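Local coordinates for probable cobalt-precorrin-6B C(15)-methyltransferase (decarboxylating) (PDB 1L3I), which probably methylates C-15 of cobalt-precorrin-6B with S-adenosyl-L-methionine and decarboxylates C-12, giving cobalt-precorrin-7 in anaerobic cobalamin biosynthesis, at residues P31-G43 with L51-R63. Residues are numbered along the deposited sequence; the frame is centred on the assembly and turned at random.
Sequences PGKNDVAVDVGCG and LAGRVRRVYAIDR. With SAH (S-adenosyl-L-homocysteine), chain G.
Strands 36-40 and 57-62 pair side by side in the interior of the sheet, their directions 14° apart, so the pairing is parallel. Backbone hydrogen bonds alternate in direction: Ala37 N to Arg57 O (2.9 Å), Tyr59 N to Ala37 O, Asp39 N to Tyr59 O and Ile61 N to Asp39 O (3.0 Å). On one face, with CG1 anti to the backbone N (chi1 176°), Val36 sets that methyl in the plane of the Tyr59 ring at its edge, CG1 to CE1 3.7 Å; further along, Val38 CG2 meets Ile61 CD1. On the other face Ala37 CB approaches Leu51 CD1 at the end of helix 46-52, the helix that connects the two strands in the beta-alpha-beta unit of this Rossmann-like methyltransferase. Past the strand end the glycine-rich turn closes on its neighbour: Ile61 O accepts hydrogen bonds from both Gly41 N and Cys42 N, one on each side of its carbonyl plane, and Gly43 N donates to Asp62 OD2 (2.8 Å), almost in line with the C-O bond. That carboxylate also grips the ribose of S-adenosyl-L-homocysteine, OD1 taking O2' and OD2 taking O3' (2.6 Å), so the turn probably helps to fix the ligand-binding acid. At the far end, Arg56 NH2 bonds to Asn34 O (2.7 Å) from above the carbonyl plane.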
# COMPACT_ATOMS: atom_id res chain seq x y z
N PRO A 31 -23.53 0.74 -13.49
CA PRO A 31 -24.24 1.51 -14.51
C PRO A 31 -25.25 0.71 -15.32
O PRO A 31 -24.93 -0.36 -15.84
CB PRO A 31 -23.11 2.02 -15.41
CG PRO A 31 -21.91 1.98 -14.52
CD PRO A 31 -22.09 0.69 -13.78
N GLY A 32 -26.47 1.25 -15.43
CA GLY A 32 -27.52 0.60 -16.19
C GLY A 32 -27.93 1.51 -17.34
O GLY A 32 -27.90 2.74 -17.20
N LYS A 33 -28.35 0.92 -18.45
CA LYS A 33 -28.74 1.71 -19.61
C LYS A 33 -29.91 2.66 -19.42
O LYS A 33 -30.13 3.53 -20.25
CB LYS A 33 -29.00 0.78 -20.79
CG LYS A 33 -27.72 0.21 -21.41
CD LYS A 33 -28.07 -0.63 -22.63
CE LYS A 33 -26.83 -1.04 -23.43
NZ LYS A 33 -27.24 -1.47 -24.81
N ASN A 34 -30.65 2.52 -18.34
CA ASN A 34 -31.78 3.40 -18.07
C ASN A 34 -31.50 4.30 -16.87
O ASN A 34 -32.41 4.91 -16.31
CB ASN A 34 -33.06 2.60 -17.77
CG ASN A 34 -33.49 1.73 -18.93
OD1 ASN A 34 -33.12 1.98 -20.09
ND2 ASN A 34 -34.26 0.68 -18.63
N ASP A 35 -30.23 4.37 -16.49
CA ASP A 35 -29.82 5.18 -15.35
C ASP A 35 -29.49 6.60 -15.75
O ASP A 35 -29.02 6.86 -16.86
CB ASP A 35 -28.61 4.57 -14.65
CG ASP A 35 -28.97 3.39 -13.77
OD1 ASP A 35 -30.14 3.32 -13.34
OD2 ASP A 35 -28.08 2.55 -13.48
N VAL A 36 -29.75 7.51 -14.82
CA VAL A 36 -29.46 8.93 -15.00
C VAL A 36 -28.35 9.18 -13.98
O VAL A 36 -28.53 8.92 -12.80
CB VAL A 36 -30.69 9.81 -14.65
CG1 VAL A 36 -30.32 11.29 -14.75
CG2 VAL A 36 -31.85 9.48 -15.57
N ALA A 37 -27.20 9.64 -14.44
CA ALA A 37 -26.09 9.86 -13.54
C ALA A 37 -25.62 11.29 -13.54
O ALA A 37 -25.85 12.03 -14.49
CB ALA A 37 -24.94 8.94 -13.93
N VAL A 38 -24.97 11.68 -12.45
CA VAL A 38 -24.39 13.02 -12.34
C VAL A 38 -22.95 12.86 -11.87
O VAL A 38 -22.66 12.06 -10.98
CB VAL A 38 -25.17 13.96 -11.37
CG1 VAL A 38 -25.15 13.43 -9.96
CG2 VAL A 38 -24.58 15.35 -11.40
N ASP A 39 -22.04 13.54 -12.56
CA ASP A 39 -20.63 13.52 -12.21
C ASP A 39 -20.28 14.91 -11.71
O ASP A 39 -20.12 15.84 -12.50
CB ASP A 39 -19.78 13.14 -13.43
CG ASP A 39 -18.28 13.04 -13.11
OD1 ASP A 39 -17.91 12.90 -11.94
OD2 ASP A 39 -17.47 13.10 -14.04
N VAL A 40 -20.23 15.06 -10.39
CA VAL A 40 -19.91 16.34 -9.77
C VAL A 40 -18.40 16.55 -9.80
O VAL A 40 -17.65 15.83 -9.12
CB VAL A 40 -20.44 16.39 -8.32
CG1 VAL A 40 -20.12 17.72 -7.67
CG2 VAL A 40 -21.94 16.14 -8.29
N GLY A 41 -17.96 17.54 -10.57
CA GLY A 41 -16.54 17.82 -10.69
C GLY A 41 -15.98 16.87 -11.72
O GLY A 41 -15.16 16.02 -11.40
N CYS A 42 -16.40 17.02 -12.96
CA CYS A 42 -15.94 16.13 -14.02
C CYS A 42 -14.47 16.22 -14.42
O CYS A 42 -13.96 15.28 -15.03
CB CYS A 42 -16.85 16.21 -15.25
SG CYS A 42 -16.99 17.80 -16.03
N GLY A 43 -13.80 17.31 -14.06
CA GLY A 43 -12.39 17.49 -14.38
C GLY A 43 -12.02 17.21 -15.83
O GLY A 43 -12.55 17.85 -16.72
N LEU A 51 -19.18 6.69 -17.78
CA LEU A 51 -20.63 6.72 -17.53
C LEU A 51 -21.38 6.97 -18.83
O LEU A 51 -22.44 6.37 -19.06
CB LEU A 51 -20.97 7.82 -16.53
CG LEU A 51 -20.62 7.57 -15.07
CD1 LEU A 51 -20.90 8.84 -14.29
CD2 LEU A 51 -21.44 6.39 -14.54
N ALA A 52 -20.83 7.84 -19.68
CA ALA A 52 -21.44 8.19 -20.96
C ALA A 52 -21.81 6.95 -21.79
O ALA A 52 -22.93 6.85 -22.31
CB ALA A 52 -20.50 9.10 -21.76
N GLY A 53 -20.88 6.01 -21.89
CA GLY A 53 -21.15 4.81 -22.67
C GLY A 53 -21.94 3.72 -21.96
O GLY A 53 -22.09 2.65 -22.53
N ARG A 54 -22.45 3.97 -20.76
CA ARG A 54 -23.19 2.93 -20.04
C ARG A 54 -24.57 3.30 -19.53
O ARG A 54 -25.39 2.41 -19.25
CB ARG A 54 -22.35 2.39 -18.88
CG ARG A 54 -21.05 1.76 -19.35
CD ARG A 54 -20.26 1.22 -18.23
NE ARG A 54 -18.90 0.94 -18.67
CZ ARG A 54 -17.94 0.43 -17.91
NH1 ARG A 54 -18.18 0.16 -16.63
NH2 ARG A 54 -16.76 0.15 -18.45
N VAL A 55 -24.83 4.60 -19.38
CA VAL A 55 -26.12 5.03 -18.87
C VAL A 55 -26.92 5.81 -19.92
O VAL A 55 -26.45 6.05 -21.04
CB VAL A 55 -25.99 5.85 -17.53
CG1 VAL A 55 -25.28 5.02 -16.49
CG2 VAL A 55 -25.26 7.15 -17.76
N ARG A 56 -28.14 6.20 -19.54
CA ARG A 56 -29.02 6.94 -20.45
C ARG A 56 -28.62 8.41 -20.59
O ARG A 56 -28.43 8.89 -21.70
CB ARG A 56 -30.48 6.80 -19.98
CG ARG A 56 -31.54 7.52 -20.84
CD ARG A 56 -32.96 7.10 -20.46
NE ARG A 56 -33.10 6.87 -19.03
CZ ARG A 56 -34.18 7.12 -18.30
NH1 ARG A 56 -35.27 7.63 -18.86
NH2 ARG A 56 -34.18 6.86 -16.99
N ARG A 57 -28.47 9.10 -19.47
CA ARG A 57 -28.10 10.51 -19.48
C ARG A 57 -27.11 10.81 -18.35
O ARG A 57 -27.27 10.31 -17.23
CB ARG A 57 -29.37 11.38 -19.33
CG ARG A 57 -29.15 12.88 -19.12
CD ARG A 57 -28.52 13.61 -20.32
NE ARG A 57 -29.41 13.69 -21.49
CZ ARG A 57 -29.04 14.13 -22.70
NH1 ARG A 57 -27.80 14.54 -22.93
NH2 ARG A 57 -29.92 14.15 -23.69
N VAL A 58 -26.07 11.57 -18.66
CA VAL A 58 -25.06 11.94 -17.68
C VAL A 58 -25.03 13.45 -17.60
O VAL A 58 -25.10 14.12 -18.63
CB VAL A 58 -23.63 11.46 -18.08
CG1 VAL A 58 -22.63 11.79 -16.98
CG2 VAL A 58 -23.59 9.98 -18.36
N TYR A 59 -24.99 13.98 -16.39
CA TYR A 59 -24.89 15.42 -16.15
C TYR A 59 -23.50 15.66 -15.56
O TYR A 59 -23.22 15.24 -14.44
CB TYR A 59 -25.96 15.87 -15.15
CG TYR A 59 -27.35 15.80 -15.70
CD1 TYR A 59 -28.12 14.65 -15.55
CD2 TYR A 59 -27.89 16.87 -16.42
CE1 TYR A 59 -29.38 14.55 -16.11
CE2 TYR A 59 -29.16 16.79 -16.98
CZ TYR A 59 -29.90 15.63 -16.83
OH TYR A 59 -31.14 15.55 -17.41
N ALA A 60 -22.61 16.28 -16.33
CA ALA A 60 -21.24 16.56 -15.90
C ALA A 60 -21.09 18.02 -15.47
O ALA A 60 -21.21 18.93 -16.28
CB ALA A 60 -20.26 16.22 -17.00
N ILE A 61 -20.77 18.23 -14.20
CA ILE A 61 -20.65 19.57 -13.64
C ILE A 61 -19.21 19.92 -13.27
O ILE A 61 -18.45 19.05 -12.82
CB ILE A 61 -21.47 19.64 -12.34
CG1 ILE A 61 -22.93 19.27 -12.59
CG2 ILE A 61 -21.37 21.00 -11.70
CD1 ILE A 61 -23.71 19.02 -11.32
N ASP A 62 -18.85 21.20 -13.42
CA ASP A 62 -17.53 21.69 -13.04
C ASP A 62 -17.47 23.22 -12.97
O ASP A 62 -18.02 23.92 -13.82
CB ASP A 62 -16.44 21.17 -13.97
CG ASP A 62 -15.11 21.02 -13.26
OD1 ASP A 62 -14.56 22.04 -12.81
OD2 ASP A 62 -14.63 19.87 -13.14
N ARG A 63 -16.80 23.72 -11.93
CA ARG A 63 -16.59 25.16 -11.72
C ARG A 63 -15.69 25.69 -12.83
O ARG A 63 -15.88 26.80 -13.33
CB ARG A 63 -15.80 25.41 -10.42
CG ARG A 63 -16.46 25.09 -9.13
CD ARG A 63 -15.49 25.36 -8.00
NE ARG A 63 -16.11 25.15 -6.70
CZ ARG A 63 -15.63 25.61 -5.55
NH1 ARG A 63 -14.52 26.33 -5.52
NH2 ARG A 63 -16.27 25.35 -4.41
N SAH G . -12.63 12.57 -11.89
CA SAH G . -12.13 13.47 -12.93
CB SAH G . -11.19 14.56 -12.34
CG SAH G . -11.91 15.46 -11.29
SD SAH G . -10.92 16.78 -10.57
C SAH G . -11.39 12.65 -13.98
O SAH G . -11.35 11.42 -13.81
OXT SAH G . -10.89 13.24 -14.96
C5' SAH G . -12.10 17.57 -9.49
C4' SAH G . -12.94 18.58 -10.19
O4' SAH G . -13.78 19.12 -9.15
C3' SAH G . -12.16 19.84 -10.83
O3' SAH G . -12.21 20.01 -12.28
C2' SAH G . -12.80 20.98 -10.01
O2' SAH G . -12.86 22.29 -10.62
C1' SAH G . -14.13 20.38 -9.64
N9 SAH G . -14.90 20.93 -8.53
C8 SAH G . -14.49 21.06 -7.18
N7 SAH G . -15.43 21.58 -6.45
C5 SAH G . -16.50 21.83 -7.33
C6 SAH G . -17.79 22.38 -7.17
N6 SAH G . -18.23 22.79 -5.97
N1 SAH G . -18.62 22.48 -8.24
C2 SAH G . -18.16 22.06 -9.42
N3 SAH G . -16.99 21.53 -9.70
C4 SAH G . -16.19 21.44 -8.62